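Local coordinates for protein carboxypeptidase D (Drosophila melanogaster, PDB 3MN8) that is a secreted-pathway zinc metallocarboxypeptidase that removes C-terminal arginine or lysine from peptides and proteins, including growth factors, peptide hormones and neuropeptides, at residues A[109-114]-A[317-321]; A[358-364]-A[375-379]. One frame throughout, in Å; residues are numbered along the deposited sequence.

Contact 1: A[109-114]-A[317-321]; sequences QLLVYM and LPQEW
Trp321 and Tyr113 carry the meeting of helix 106-121 with the first turn of helix 317-333. The indole reaches helix 106-121 because CG of Trp321 lies anti to its backbone N (chi1 166°), which sends the six-membered ring across the gap. There Trp321 CE3 comes to 3.5 Å from Tyr113 CB, and Trp321 CZ3 lies 3.8 Å from the backbone N of Met114. The phenol and indole planes stand at 83°. Tyr113 extends past Trp321 toward the start of the other helix, its OH meeting CB of Leu317 at 3.5 Å. Leu317 O lies at the edge of the phenol ring, and Leu317 CD1 packs on the aliphatic CG of Gln109 at 3.9 Å. An alanine in place of Tyr113 would probably open a gap between Trp321 and Leu317, taking away the phenol that Leu317 packs on. Leu110 sets CD2 against CA of Trp321 at 3.6 Å, at the root of the indole side chain. Unbranched Met114 can bend at both chi2 and chi3, which brings its CE to 4.0 Å from Trp321 CH2 at the rim of the indole. Two polar atoms find partners outside the segments: Trp321 NE1 bonds to Glu32, and Gln109 OE1 to the backbone N of Ala41. Within the peptidase domain the axes of segments 109-114 and 317-321 cross at -66° with a closest approach of 10.2 Å; Phe34 meets both aromatic rings, Tyr117 also meets the indole, and Leu111 turns from helix 317-333 to touch Ala98, just beyond strand 93-97.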
ATOM      1  N   GLN A 109      12.419   7.348  -4.513  1.00 34.30           N
ATOM      2  CA  GLN A 109      12.686   8.719  -4.075  1.00 46.20           C
ATOM      3  C   GLN A 109      11.441   9.439  -3.586  1.00 38.50           C
ATOM      4  O   GLN A 109      11.524  10.242  -2.644  1.00 41.53           O
ATOM      5  CB  GLN A 109      13.376   9.540  -5.167  1.00 47.17           C
ATOM      6  CG  GLN A 109      14.883   9.456  -5.121  1.00 43.44           C
ATOM      7  CD  GLN A 109      15.418   9.704  -3.734  1.00 49.76           C
ATOM      8  OE1 GLN A 109      16.071   8.842  -3.140  1.00 60.82           O
ATOM      9  NE2 GLN A 109      15.141  10.885  -3.202  1.00 39.31           N
ATOM     10  N   LEU A 110      10.295   9.151  -4.209  1.00 24.82           N
ATOM     11  CA  LEU A 110       9.035   9.758  -3.775  1.00 32.50           C
ATOM     12  C   LEU A 110       8.680   9.415  -2.324  1.00 44.21           C
ATOM     13  O   LEU A 110       8.116  10.243  -1.592  1.00 44.29           O
ATOM     14  CB  LEU A 110       7.885   9.361  -4.696  1.00 33.76           C
ATOM     15  CG  LEU A 110       7.901   9.990  -6.092  1.00 38.28           C
ATOM     16  CD1 LEU A 110       6.644   9.598  -6.834  1.00 48.81           C
ATOM     17  CD2 LEU A 110       7.991  11.488  -6.016  1.00 24.76           C
ATOM     18  N   LEU A 111       9.008   8.195  -1.907  1.00 30.08           N
ATOM     19  CA  LEU A 111       8.720   7.785  -0.544  1.00 19.43           C
ATOM     20  C   LEU A 111       9.707   8.420   0.410  1.00 31.82           C
ATOM     21  O   LEU A 111       9.370   8.737   1.545  1.00 48.39           O
ATOM     22  CB  LEU A 111       8.754   6.268  -0.412  1.00 43.68           C
ATOM     23  CG  LEU A 111       7.537   5.564  -1.002  1.00 42.40           C
ATOM     24  CD1 LEU A 111       7.588   4.064  -0.736  1.00 37.23           C
ATOM     25  CD2 LEU A 111       6.289   6.187  -0.396  1.00 38.88           C
ATOM     26  N   VAL A 112      10.936   8.607  -0.050  1.00 40.22           N
ATOM     27  CA  VAL A 112      11.932   9.281   0.757  1.00 33.21           C
ATOM     28  C   VAL A 112      11.468  10.707   0.985  1.00 39.32           C
ATOM     29  O   VAL A 112      11.494  11.210   2.110  1.00 44.56           O
ATOM     30  CB  VAL A 112      13.291   9.263   0.060  1.00 38.99           C
ATOM     31  CG1 VAL A 112      14.180  10.361   0.604  1.00 18.39           C
ATOM     32  CG2 VAL A 112      13.940   7.884   0.231  1.00 40.05           C
ATOM     33  N   TYR A 113      11.018  11.345  -0.091  1.00 37.55           N
ATOM     34  CA  TYR A 113      10.393  12.668  -0.018  1.00 42.50           C
ATOM     35  C   TYR A 113       9.165  12.737   0.916  1.00 40.48           C
ATOM     36  O   TYR A 113       9.041  13.650   1.728  1.00 41.11           O
ATOM     37  CB  TYR A 113       9.986  13.124  -1.423  1.00 40.80           C
ATOM     38  CG  TYR A 113      11.147  13.431  -2.348  1.00 51.38           C
ATOM     39  CD1 TYR A 113      10.975  13.443  -3.732  1.00 54.92           C
ATOM     40  CD2 TYR A 113      12.411  13.721  -1.842  1.00 57.63           C
ATOM     41  CE1 TYR A 113      12.034  13.733  -4.587  1.00 48.02           C
ATOM     42  CE2 TYR A 113      13.475  14.012  -2.687  1.00 48.47           C
ATOM     43  CZ  TYR A 113      13.277  14.012  -4.056  1.00 47.72           C
ATOM     44  OH  TYR A 113      14.327  14.292  -4.894  1.00 53.72           O
ATOM     45  N   MET A 114       8.250  11.784   0.786  1.00 29.49           N
ATOM     46  CA  MET A 114       7.064  11.772   1.633  1.00 37.76           C
ATOM     47  C   MET A 114       7.426  11.780   3.126  1.00 38.25           C
ATOM     48  O   MET A 114       6.934  12.612   3.875  1.00 44.27           O
ATOM     49  CB  MET A 114       6.160  10.577   1.286  1.00 31.48           C
ATOM     50  CG  MET A 114       4.886  10.461   2.146  1.00 29.06           C
ATOM     51  SD  MET A 114       3.711  11.842   1.975  1.00 40.19           S
ATOM     52  CE  MET A 114       3.488  11.803   0.196  1.00 62.52           C
ATOM     53  N   LEU A 317      13.366  14.337 -10.546  1.00 40.29           N
ATOM     54  CA  LEU A 317      12.741  14.035  -9.259  1.00 37.51           C
ATOM     55  C   LEU A 317      11.845  15.134  -8.671  1.00 40.01           C
ATOM     56  O   LEU A 317      10.753  14.844  -8.161  1.00 44.48           O
ATOM     57  CB  LEU A 317      13.808  13.629  -8.244  1.00 32.48           C
ATOM     58  CG  LEU A 317      14.764  12.503  -8.648  1.00 43.28           C
ATOM     59  CD1 LEU A 317      15.858  12.372  -7.595  1.00 59.21           C
ATOM     60  CD2 LEU A 317      14.041  11.161  -8.872  1.00 33.75           C
ATOM     61  N   PRO A 318      12.305  16.393  -8.705  1.00 38.88           N
ATOM     62  CA  PRO A 318      11.466  17.457  -8.151  1.00 39.53           C
ATOM     63  C   PRO A 318      10.109  17.569  -8.841  1.00 54.23           C
ATOM     64  O   PRO A 318       9.108  17.762  -8.144  1.00 61.99           O
ATOM     65  CB  PRO A 318      12.307  18.702  -8.380  1.00 42.53           C
ATOM     66  CG  PRO A 318      13.710  18.200  -8.295  1.00 42.04           C
ATOM     67  CD  PRO A 318      13.672  16.864  -8.974  1.00 42.55           C
ATOM     68  N   GLN A 319      10.075  17.436 -10.169  1.00 49.03           N
ATOM     69  CA  GLN A 319       8.810  17.373 -10.933  1.00 51.05           C
ATOM     70  C   GLN A 319       7.896  16.192 -10.542  1.00 50.32           C
ATOM     71  O   GLN A 319       6.673  16.351 -10.344  1.00 40.09           O
ATOM     72  CB  GLN A 319       9.093  17.287 -12.441  1.00 62.31           C
ATOM     73  CG  GLN A 319       9.107  18.620 -13.175  1.00 77.13           C
ATOM     74  CD  GLN A 319      10.496  18.994 -13.664  1.00 97.97           C
ATOM     75  OE1 GLN A 319      10.651  19.608 -14.724  1.00105.73           O
ATOM     76  NE2 GLN A 319      11.518  18.618 -12.893  1.00 95.35           N
ATOM     77  N   GLU A 320       8.494  15.004 -10.468  1.00 51.42           N
ATOM     78  CA  GLU A 320       7.769  13.809 -10.068  1.00 38.52           C
ATOM     79  C   GLU A 320       7.139  14.035  -8.707  1.00 40.91           C
ATOM     80  O   GLU A 320       6.011  13.597  -8.451  1.00 50.06           O
ATOM     81  CB  GLU A 320       8.692  12.587 -10.031  1.00 38.76           C
ATOM     82  CG  GLU A 320       9.373  12.267 -11.371  1.00 61.05           C
ATOM     83  CD  GLU A 320       8.395  11.855 -12.483  1.00 66.95           C
ATOM     84  OE1 GLU A 320       7.164  11.891 -12.262  1.00 62.50           O
ATOM     85  OE2 GLU A 320       8.863  11.485 -13.587  1.00 65.72           O
ATOM     86  N   TRP A 321       7.853  14.735  -7.829  1.00 33.15           N
ATOM     87  CA  TRP A 321       7.294  15.022  -6.512  1.00 47.58           C
ATOM     88  C   TRP A 321       6.006  15.850  -6.598  1.00 53.22           C
ATOM     89  O   TRP A 321       4.996  15.499  -5.982  1.00 49.76           O
ATOM     90  CB  TRP A 321       8.306  15.707  -5.584  1.00 50.73           C
ATOM     91  CG  TRP A 321       7.633  16.290  -4.373  1.00 49.19           C
ATOM     92  CD1 TRP A 321       7.390  17.603  -4.131  1.00 37.17           C
ATOM     93  CD2 TRP A 321       7.066  15.565  -3.268  1.00 59.77           C
ATOM     94  NE1 TRP A 321       6.728  17.751  -2.942  1.00 41.67           N
ATOM     95  CE2 TRP A 321       6.513  16.516  -2.389  1.00 52.23           C
ATOM     96  CE3 TRP A 321       6.971  14.205  -2.939  1.00 57.69           C
ATOM     97  CZ2 TRP A 321       5.875  16.153  -1.194  1.00 39.65           C
ATOM     98  CZ3 TRP A 321       6.344  13.850  -1.747  1.00 44.30           C
ATOM     99  CH2 TRP A 321       5.808  14.821  -0.891  1.00 32.02           C
TER

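Contact 2: A[358-364]-A[375-379]; sequences VAGLEEK and WRLLT
Arg376, at the end of strand 373-376, reaches across to the loop 358-364, making its contacts through CG and the guanidinium end. CG sits anti to the backbone N (chi1 177°) and the chain bends at chi2, which carries the guanidinium in between Leu361 and Lys364.

Among the nonpolar contacts, Val358 lays CG2 on the methylene CG of Arg376 at 3.9 Å, a beta-branched residue matched to the aliphatic part of a long chain. Leu361 CD1 reaches CD2 of Leu378 at 3.9 Å, so two leucines close the contact beside the arginine.

The alkyl chain of Leu361 also lies beside the guanidinium, its CB and CD1 next to Arg376 NH2 and its CG in the guanidinium plane at the edge.

The polar contacts are of another kind. Lys364 O lies over one face of the guanidinium, 3.1 Å from Arg376 NH1, but the angle is too poor for a hydrogen bond. The charge is met instead by Asp244, which forms a salt bridge with Arg376 NH2. Lys364 passes its CG by Arg376 NH1 and then leads its ammonium away, to the backbone O atoms of Tyr294 and Ser297 and to a cation-pi contact with the Tyr294 ring. Lys364 NZ and Arg376 NH1 thus stay 6.5 Å apart.

Backbone bonds shape the loop: Leu361 N to Val358 O in a type II turn, then Lys364 N to Leu361 O in a type I turn. Gly360 suits the first turn because its backbone angles would jam a side chain against the preceding carbonyl. A backbone-to-side-chain bond joins Gly360 N to Glu362 OE1 at 3.2 Å.

No hydrogen bond joins the two segments. The transthyretin-like domain thus uses the arginine's carbon chain for internal packing, while the guanidinium and the Lys364 ammonium, two basic groups, find polar partners in the peptidase domain.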
ATOM      1  N   VAL A 358     -20.172  -8.080   4.516  1.00 53.78           N
ATOM      2  CA  VAL A 358     -21.049  -7.110   3.864  1.00 45.19           C
ATOM      3  C   VAL A 358     -21.819  -7.786   2.741  1.00 48.72           C
ATOM      4  O   VAL A 358     -21.223  -8.377   1.841  1.00 48.57           O
ATOM      5  CB  VAL A 358     -20.252  -5.909   3.281  1.00 35.50           C
ATOM      6  CG1 VAL A 358     -21.175  -4.944   2.518  1.00 34.30           C
ATOM      7  CG2 VAL A 358     -19.498  -5.167   4.389  1.00 32.08           C
ATOM      8  N   ALA A 359     -23.142  -7.702   2.801  1.00 47.60           N
ATOM      9  CA  ALA A 359     -23.985  -8.288   1.765  1.00 51.99           C
ATOM     10  C   ALA A 359     -23.523  -7.887   0.369  1.00 40.95           C
ATOM     11  O   ALA A 359     -23.489  -6.703   0.032  1.00 43.51           O
ATOM     12  CB  ALA A 359     -25.438  -7.892   1.976  1.00 49.24           C
ATOM     13  N   GLY A 360     -23.179  -8.883  -0.442  1.00 36.03           N
ATOM     14  CA  GLY A 360     -22.726  -8.644  -1.800  1.00 28.76           C
ATOM     15  C   GLY A 360     -21.215  -8.560  -1.870  1.00 36.46           C
ATOM     16  O   GLY A 360     -20.631  -8.431  -2.942  1.00 52.87           O
ATOM     17  N   LEU A 361     -20.580  -8.610  -0.709  1.00 34.06           N
ATOM     18  CA  LEU A 361     -19.126  -8.631  -0.625  1.00 36.83           C
ATOM     19  C   LEU A 361     -18.693  -9.702   0.373  1.00 47.95           C
ATOM     20  O   LEU A 361     -17.640  -9.588   1.009  1.00 39.43           O
ATOM     21  CB  LEU A 361     -18.594  -7.266  -0.197  1.00 24.55           C
ATOM     22  CG  LEU A 361     -18.911  -6.089  -1.128  1.00 37.99           C
ATOM     23  CD1 LEU A 361     -18.559  -4.773  -0.453  1.00 37.53           C
ATOM     24  CD2 LEU A 361     -18.204  -6.207  -2.472  1.00 29.33           C
ATOM     25  N   GLU A 362     -19.519 -10.736   0.501  1.00 45.94           N
ATOM     26  CA  GLU A 362     -19.305 -11.788   1.483  1.00 40.14           C
ATOM     27  C   GLU A 362     -18.119 -12.688   1.142  1.00 42.15           C
ATOM     28  O   GLU A 362     -17.670 -13.478   1.972  1.00 40.63           O
ATOM     29  CB  GLU A 362     -20.578 -12.630   1.647  1.00 44.79           C
ATOM     30  CG  GLU A 362     -21.486 -12.177   2.785  1.00 60.95           C
ATOM     31  CD  GLU A 362     -22.928 -11.978   2.354  1.00 80.69           C
ATOM     32  OE1 GLU A 362     -23.164 -11.700   1.153  1.00 82.95           O
ATOM     33  OE2 GLU A 362     -23.822 -12.088   3.227  1.00 81.81           O
ATOM     34  N   GLU A 363     -17.614 -12.577  -0.079  1.00 36.42           N
ATOM     35  CA  GLU A 363     -16.450 -13.359  -0.469  1.00 36.79           C
ATOM     36  C   GLU A 363     -15.162 -12.740   0.088  1.00 37.49           C
ATOM     37  O   GLU A 363     -14.133 -13.415   0.221  1.00 37.25           O
ATOM     38  CB  GLU A 363     -16.388 -13.526  -1.989  1.00 49.35           C
ATOM     39  CG  GLU A 363     -17.406 -14.518  -2.535  1.00 71.25           C
ATOM     40  CD  GLU A 363     -17.313 -14.695  -4.037  1.00 84.30           C
ATOM     41  OE1 GLU A 363     -17.439 -13.690  -4.768  1.00 83.50           O
ATOM     42  OE2 GLU A 363     -17.123 -15.844  -4.485  1.00 94.16           O
ATOM     43  N   LYS A 364     -15.223 -11.459   0.431  1.00 31.21           N
ATOM     44  CA  LYS A 364     -14.094 -10.806   1.078  1.00 34.21           C
ATOM     45  C   LYS A 364     -14.462 -10.275   2.457  1.00 37.79           C
ATOM     46  O   LYS A 364     -14.686  -9.081   2.621  1.00 43.33           O
ATOM     47  CB  LYS A 364     -13.556  -9.669   0.217  1.00 35.20           C
ATOM     48  CG  LYS A 364     -12.321  -8.987   0.792  1.00 28.08           C
ATOM     49  CD  LYS A 364     -11.263 -10.012   1.126  1.00 30.08           C
ATOM     50  CE  LYS A 364      -9.892  -9.394   1.374  1.00 30.11           C
ATOM     51  NZ  LYS A 364      -9.012 -10.417   2.009  1.00 27.57           N
ATOM     52  N   TRP A 375     -11.675  -2.588   9.716  1.00 33.20           N
ATOM     53  CA  TRP A 375     -11.963  -1.444   8.884  1.00 17.18           C
ATOM     54  C   TRP A 375     -12.436  -2.020   7.571  1.00 32.88           C
ATOM     55  O   TRP A 375     -11.729  -2.829   6.965  1.00 37.48           O
ATOM     56  CB  TRP A 375     -10.700  -0.625   8.618  1.00 21.54           C
ATOM     57  CG  TRP A 375      -9.968  -0.206   9.837  1.00 23.82           C
ATOM     58  CD1 TRP A 375      -9.940   1.048  10.397  1.00 22.84           C
ATOM     59  CD2 TRP A 375      -9.126  -1.030  10.650  1.00 27.76           C
ATOM     60  NE1 TRP A 375      -9.144   1.043  11.521  1.00 19.69           N
ATOM     61  CE2 TRP A 375      -8.636  -0.220  11.698  1.00 29.42           C
ATOM     62  CE3 TRP A 375      -8.744  -2.379  10.601  1.00 17.01           C
ATOM     63  CZ2 TRP A 375      -7.796  -0.715  12.683  1.00 22.42           C
ATOM     64  CZ3 TRP A 375      -7.918  -2.868  11.584  1.00 16.69           C
ATOM     65  CH2 TRP A 375      -7.450  -2.042  12.609  1.00 18.42           C
ATOM     66  N   ARG A 376     -13.619  -1.620   7.120  1.00 27.93           N
ATOM     67  CA  ARG A 376     -14.116  -2.112   5.847  1.00 21.18           C
ATOM     68  C   ARG A 376     -14.288  -0.951   4.890  1.00 33.96           C
ATOM     69  O   ARG A 376     -15.216  -0.135   5.005  1.00 23.31           O
ATOM     70  CB  ARG A 376     -15.419  -2.889   6.020  1.00 25.89           C
ATOM     71  CG  ARG A 376     -16.042  -3.384   4.719  1.00 35.50           C
ATOM     72  CD  ARG A 376     -15.174  -4.408   4.016  1.00 33.46           C
ATOM     73  NE  ARG A 376     -15.763  -4.843   2.749  1.00 41.17           N
ATOM     74  CZ  ARG A 376     -15.173  -5.651   1.871  1.00 46.42           C
ATOM     75  NH1 ARG A 376     -13.958  -6.126   2.097  1.00 68.32           N
ATOM     76  NH2 ARG A 376     -15.799  -5.989   0.758  1.00 53.41           N
ATOM     77  N   LEU A 377     -13.361  -0.869   3.949  1.00 30.83           N
ATOM     78  CA  LEU A 377     -13.387   0.207   2.981  1.00 29.47           C
ATOM     79  C   LEU A 377     -14.624   0.048   2.132  1.00 25.08           C
ATOM     80  O   LEU A 377     -14.911  -1.040   1.642  1.00 39.22           O
ATOM     81  CB  LEU A 377     -12.141   0.152   2.105  1.00 22.50           C
ATOM     82  CG  LEU A 377     -10.810   0.224   2.844  1.00 29.04           C
ATOM     83  CD1 LEU A 377      -9.688   0.410   1.841  1.00 28.52           C
ATOM     84  CD2 LEU A 377     -10.819   1.343   3.875  1.00 26.58           C
ATOM     85  N   LEU A 378     -15.353   1.132   1.933  1.00 36.31           N
ATOM     86  CA  LEU A 378     -16.568   1.053   1.141  1.00 32.64           C
ATOM     87  C   LEU A 378     -16.763   2.256   0.223  1.00 18.09           C
ATOM     88  O   LEU A 378     -16.418   3.381   0.544  1.00 31.29           O
ATOM     89  CB  LEU A 378     -17.795   0.845   2.046  1.00 27.21           C
ATOM     90  CG  LEU A 378     -17.983  -0.512   2.753  1.00 22.92           C
ATOM     91  CD1 LEU A 378     -19.091  -0.454   3.780  1.00 25.44           C
ATOM     92  CD2 LEU A 378     -18.273  -1.626   1.760  1.00 23.68           C
ATOM     93  N   THR A 379     -17.302   1.977  -0.945  1.00 36.01           N
ATOM     94  CA  THR A 379     -17.819   2.989  -1.829  1.00 40.00           C
ATOM     95  C   THR A 379     -19.052   3.563  -1.156  1.00 44.47           C
ATOM     96  O   THR A 379     -19.684   2.878  -0.352  1.00 36.28           O
ATOM     97  CB  THR A 379     -18.219   2.316  -3.141  1.00 50.51           C
ATOM     98  OG1 THR A 379     -17.026   1.957  -3.847  1.00 59.55           O
ATOM     99  CG2 THR A 379     -19.084   3.231  -4.014  1.00 66.23           C
TER

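In the fold
The two contacts belong to different domains: contact 1 joins two helices of the catalytic M14 domain, whereas contact 2 lies in the C-terminal transthyretin-like domain. They follow one another along the chain, lie on opposite sides of its centre, and have centres 33 Å apart and nearest atoms about 17 Å apart. Contact 1 is the one nearer the catalytic machinery, though it does not form it: side chain to side chain, Glu320 is about 10 Å from Glu305, the predicted proton donor/acceptor, and Leu110 about 11 Å from the zinc ligand His217. The Leu110 side chain is about 14 Å from both the zinc ion and the bound ligand GEM. Contact 2 lies away from these sites, at the face the smaller domain turns to the catalytic one.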